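Local coordinates for protein peptidoglycan glycosyltransferase (Eggerthella lenta, PDB 4MNR) that belongs to the penicillin-binding protein family and joins an N-terminal dimerisation-type domain to a transpeptidase-type domain of the beta-lactamase-like fold, at residues 65-70 with 156-160; 411-415 with 437-443. All blocks are in the same frame, centred on the assembly; numbering follows the deposited sequence.

From the N terminus the chain first passes through the dimerisation-type part, where 65-70 runs through strand 66-67 and the turn that leads to strand 71-72. Interaction 1 closes when helix 156-165, in the transpeptidase-type part, packs on that turn after 85 intervening residues; the contact of turn and helix thus links the two parts at the surface. Interaction 2 opens far later and closes over 21 residues: strand 409-418 passes into strand 425-431, and helix 438-453 returns to cover the five-stranded sheet. The two loops lie in series, neither nested nor crossed. The centres of interaction 1 and interaction 2 are about 33 Å apart, and the nearest atoms of interaction 1 and interaction 2 about 21 Å, so they do not touch.

Interaction 1 (65-70 with 156-160); sequences YSSPQF and FAAVI
Tyr65 and Phe156 meet with CG of each set between its own backbone N and carbonyl carbon (chi1 47° and 65°); with these torsions the side chains come together, their ring planes 6° apart. The rings are slid apart, with centroids 5.1 Å from each other, so ring overlap is slight; instead Tyr65 CB sits over a face of Phe156, 3.6 Å from the ring centroid, as a CH-pi contact. Ile160 CD1 lies over a face of the Tyr65 ring, 4.2 Å from its centroid, in a second, longer CH-pi contact, and also touches Phe70. The Phe70 ring slides past Ile160, whose CG2 is 3.7 Å from Phe70 CD1, while Phe70 CE2 rests 3.6 Å from Ala157 CB. Ser67 CB approaches Phe156 CE2 at 3.5 Å. The Ser67 hydroxyl lies in the plane of the Phe156 ring, at its edge, and is held there by the turn itself: Ser67 OG accepts from the backbone N of Gln69 and of Phe70, the latter at 3.1 Å, as an ST turn and ST motif. Leu172 touches Ile160 from a neighbouring loop. With no hydrogen bond between the segments, helix and turn are joined by aromatic and aliphatic contacts, and the polar bonds serve to shape the turn.

Interaction 2 (411-415 with 437-443); sequences DSWFV and GVGTAKA
Ser412 lies on strand 409-418 of the five-stranded antiparallel sheet in the transpeptidase-type domain, and faces the first turn of helix 438-453, which packs on this sheet as in the beta-lactamase-like fold. The axes of strand 411-415 and helix 438-443 approach to 6.1 Å at 43°. Ser412 OG, anti to the backbone N (chi1 -178°), accepts from Gly439 N at 2.8 Å with an N-H...O angle of 158°, so the strand binds an amide of the helix's first turn. Beside it, Ser412 CB packs on Val438 CG1. One water links Ser412 OG to Gly437 N, at the N-cap; a second bonds to Ser412 OG and to Thr440 OG1, and donates to Trp413 O at 2.8 Å. The CB of Trp413 points away from helix 438-453, and its side chain touches Val321 and Met324 of helix 321-332. The Trp413 backbone nevertheless comes close to Gly439, their CA atoms 4.7 Å apart; Gly439, with no side chain, lies with its CA against the strand backbone. Phe414 returns to the helix side. Its ring rests obliquely on Thr440, whose OG1 lies 3.5 Å from Phe414 CD1, and on Ala443, with Phe414 CD2 3.4 Å from Ala443 CB.

Interaction 1 (65-70 with 156-160)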
# COMPACT_ATOMS: atom_id res chain seq x y z
N TYR A 65 8.60 -14.21 13.94
CA TYR A 65 9.45 -15.07 14.74
C TYR A 65 8.61 -16.08 15.47
O TYR A 65 7.41 -15.88 15.67
CB TYR A 65 10.27 -14.23 15.73
CG TYR A 65 9.46 -13.20 16.48
CD1 TYR A 65 9.40 -11.89 16.04
CD2 TYR A 65 8.73 -13.55 17.62
CE1 TYR A 65 8.67 -10.94 16.71
CE2 TYR A 65 7.98 -12.60 18.30
CZ TYR A 65 7.95 -11.30 17.84
OH TYR A 65 7.22 -10.33 18.49
N SER A 66 9.25 -17.18 15.87
CA SER A 66 8.62 -18.18 16.71
C SER A 66 9.57 -18.45 17.86
O SER A 66 10.73 -18.83 17.64
CB SER A 66 8.34 -19.47 15.93
OG SER A 66 7.84 -20.49 16.78
N SER A 67 9.09 -18.24 19.08
CA SER A 67 9.93 -18.36 20.25
C SER A 67 9.13 -18.84 21.46
O SER A 67 8.02 -18.36 21.69
CB SER A 67 10.57 -17.01 20.57
OG SER A 67 11.22 -17.02 21.84
N PRO A 68 9.71 -19.77 22.23
CA PRO A 68 9.05 -20.25 23.45
C PRO A 68 9.07 -19.18 24.54
O PRO A 68 8.35 -19.29 25.53
CB PRO A 68 9.90 -21.45 23.86
CG PRO A 68 11.25 -21.13 23.33
CD PRO A 68 11.02 -20.42 22.02
N GLN A 69 9.88 -18.15 24.35
CA GLN A 69 9.98 -17.05 25.30
C GLN A 69 9.10 -15.87 24.88
O GLN A 69 8.38 -15.30 25.70
CB GLN A 69 11.43 -16.57 25.42
CG GLN A 69 12.47 -17.66 25.23
CD GLN A 69 13.89 -17.11 25.29
OE1 GLN A 69 14.13 -16.01 25.78
NE2 GLN A 69 14.84 -17.89 24.78
N PHE A 70 9.16 -15.52 23.60
CA PHE A 70 8.53 -14.29 23.11
C PHE A 70 7.26 -14.53 22.30
O PHE A 70 6.60 -13.57 21.89
CB PHE A 70 9.52 -13.48 22.26
CG PHE A 70 10.74 -13.04 23.02
CD1 PHE A 70 10.74 -11.85 23.73
CD2 PHE A 70 11.89 -13.81 23.02
CE1 PHE A 70 11.86 -11.45 24.43
CE2 PHE A 70 13.01 -13.41 23.72
CZ PHE A 70 13.00 -12.23 24.42
N PHE A 156 15.51 -11.26 16.49
CA PHE A 156 14.23 -10.76 17.01
C PHE A 156 14.22 -10.54 18.52
O PHE A 156 13.62 -9.58 19.01
CB PHE A 156 13.08 -11.70 16.61
CG PHE A 156 13.18 -13.07 17.21
CD1 PHE A 156 13.90 -14.07 16.58
CD2 PHE A 156 12.55 -13.36 18.41
CE1 PHE A 156 14.00 -15.34 17.14
CE2 PHE A 156 12.65 -14.62 18.98
CZ PHE A 156 13.37 -15.62 18.34
N ALA A 157 14.89 -11.42 19.27
CA ALA A 157 14.90 -11.32 20.73
C ALA A 157 15.59 -10.04 21.20
O ALA A 157 15.06 -9.31 22.04
CB ALA A 157 15.57 -12.55 21.34
N ALA A 158 16.76 -9.77 20.64
CA ALA A 158 17.48 -8.54 20.95
C ALA A 158 16.68 -7.30 20.53
O ALA A 158 16.72 -6.28 21.22
CB ALA A 158 18.85 -8.54 20.30
N VAL A 159 15.97 -7.38 19.41
CA VAL A 159 15.16 -6.26 18.93
C VAL A 159 13.95 -6.02 19.82
O VAL A 159 13.56 -4.88 20.07
CB VAL A 159 14.69 -6.49 17.46
CG1 VAL A 159 13.80 -5.36 17.00
CG2 VAL A 159 15.90 -6.61 16.54
N ILE A 160 13.35 -7.10 20.31
CA ILE A 160 12.27 -6.98 21.29
C ILE A 160 12.79 -6.32 22.57
O ILE A 160 12.12 -5.48 23.17
CB ILE A 160 11.63 -8.36 21.58
CG1 ILE A 160 10.83 -8.83 20.36
CG2 ILE A 160 10.72 -8.27 22.80
CD1 ILE A 160 10.50 -10.31 20.37

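Interaction 2 (411-415 with 437-443)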
# COMPACT_ATOMS: atom_id res chain seq x y z
N ASP A 411 4.88 13.29 4.11
CA ASP A 411 5.18 11.93 3.70
C ASP A 411 5.10 11.87 2.19
O ASP A 411 4.21 12.47 1.60
CB ASP A 411 4.19 10.94 4.29
CG ASP A 411 4.32 10.81 5.80
OD1 ASP A 411 5.39 11.14 6.36
OD2 ASP A 411 3.34 10.37 6.44
N SER A 412 6.00 11.12 1.58
CA SER A 412 6.10 11.08 0.12
C SER A 412 5.64 9.73 -0.41
O SER A 412 6.16 8.69 0.00
CB SER A 412 7.54 11.38 -0.31
OG SER A 412 7.64 11.39 -1.73
N TRP A 413 4.67 9.74 -1.31
CA TRP A 413 4.02 8.54 -1.81
C TRP A 413 4.16 8.36 -3.32
O TRP A 413 4.26 9.33 -4.06
CB TRP A 413 2.51 8.63 -1.60
CG TRP A 413 1.98 8.39 -0.23
CD1 TRP A 413 1.83 9.30 0.76
CD2 TRP A 413 1.46 7.15 0.26
NE1 TRP A 413 1.26 8.71 1.87
CE2 TRP A 413 1.02 7.39 1.58
CE3 TRP A 413 1.33 5.87 -0.28
CZ2 TRP A 413 0.46 6.38 2.37
CZ3 TRP A 413 0.78 4.87 0.50
CH2 TRP A 413 0.36 5.14 1.81
N PHE A 414 4.07 7.11 -3.77
CA PHE A 414 3.77 6.84 -5.17
C PHE A 414 2.99 5.55 -5.27
O PHE A 414 3.31 4.59 -4.58
CB PHE A 414 5.05 6.68 -5.98
CG PHE A 414 4.81 6.48 -7.45
CD1 PHE A 414 4.50 7.55 -8.27
CD2 PHE A 414 4.91 5.22 -8.02
CE1 PHE A 414 4.29 7.37 -9.64
CE2 PHE A 414 4.71 5.03 -9.39
CZ PHE A 414 4.41 6.10 -10.19
N VAL A 415 1.95 5.54 -6.11
CA VAL A 415 1.26 4.29 -6.47
C VAL A 415 1.31 4.24 -7.99
O VAL A 415 0.90 5.19 -8.66
CB VAL A 415 -0.20 4.28 -5.98
CG1 VAL A 415 -0.90 3.04 -6.48
CG2 VAL A 415 -0.25 4.35 -4.47
N GLY A 437 8.92 14.39 -3.77
CA GLY A 437 9.07 13.49 -4.90
C GLY A 437 9.90 12.23 -4.67
O GLY A 437 10.09 11.45 -5.60
N VAL A 438 10.40 12.03 -3.46
CA VAL A 438 11.32 10.91 -3.22
C VAL A 438 10.62 9.56 -3.37
O VAL A 438 11.22 8.57 -3.81
CB VAL A 438 12.05 11.03 -1.85
CG1 VAL A 438 11.09 10.88 -0.68
CG2 VAL A 438 13.19 10.01 -1.75
N GLY A 439 9.33 9.52 -3.04
CA GLY A 439 8.56 8.30 -3.16
C GLY A 439 8.55 7.83 -4.61
O GLY A 439 8.74 6.66 -4.90
N THR A 440 8.36 8.78 -5.52
CA THR A 440 8.29 8.49 -6.94
C THR A 440 9.65 8.02 -7.46
O THR A 440 9.72 7.07 -8.24
CB THR A 440 7.87 9.74 -7.70
OG1 THR A 440 6.61 10.18 -7.17
CG2 THR A 440 7.74 9.44 -9.20
N ALA A 441 10.71 8.68 -7.01
CA ALA A 441 12.06 8.32 -7.43
C ALA A 441 12.43 6.92 -6.95
O ALA A 441 13.06 6.15 -7.68
CB ALA A 441 13.06 9.35 -6.91
N LYS A 442 12.06 6.59 -5.72
CA LYS A 442 12.37 5.26 -5.21
C LYS A 442 11.51 4.17 -5.86
O LYS A 442 11.98 3.06 -6.09
CB LYS A 442 12.22 5.20 -3.70
CG LYS A 442 13.24 6.06 -2.96
CD LYS A 442 14.66 5.68 -3.33
CE LYS A 442 15.66 6.38 -2.42
NZ LYS A 442 17.05 6.10 -2.86
N ALA A 443 10.25 4.49 -6.15
CA ALA A 443 9.36 3.55 -6.82
C ALA A 443 9.93 3.15 -8.17
O ALA A 443 9.72 2.02 -8.61
CB ALA A 443 7.98 4.15 -7.00
O HOH W 1 6.36 11.12 -4.54
O HOH W 2 6.67 13.97 -1.98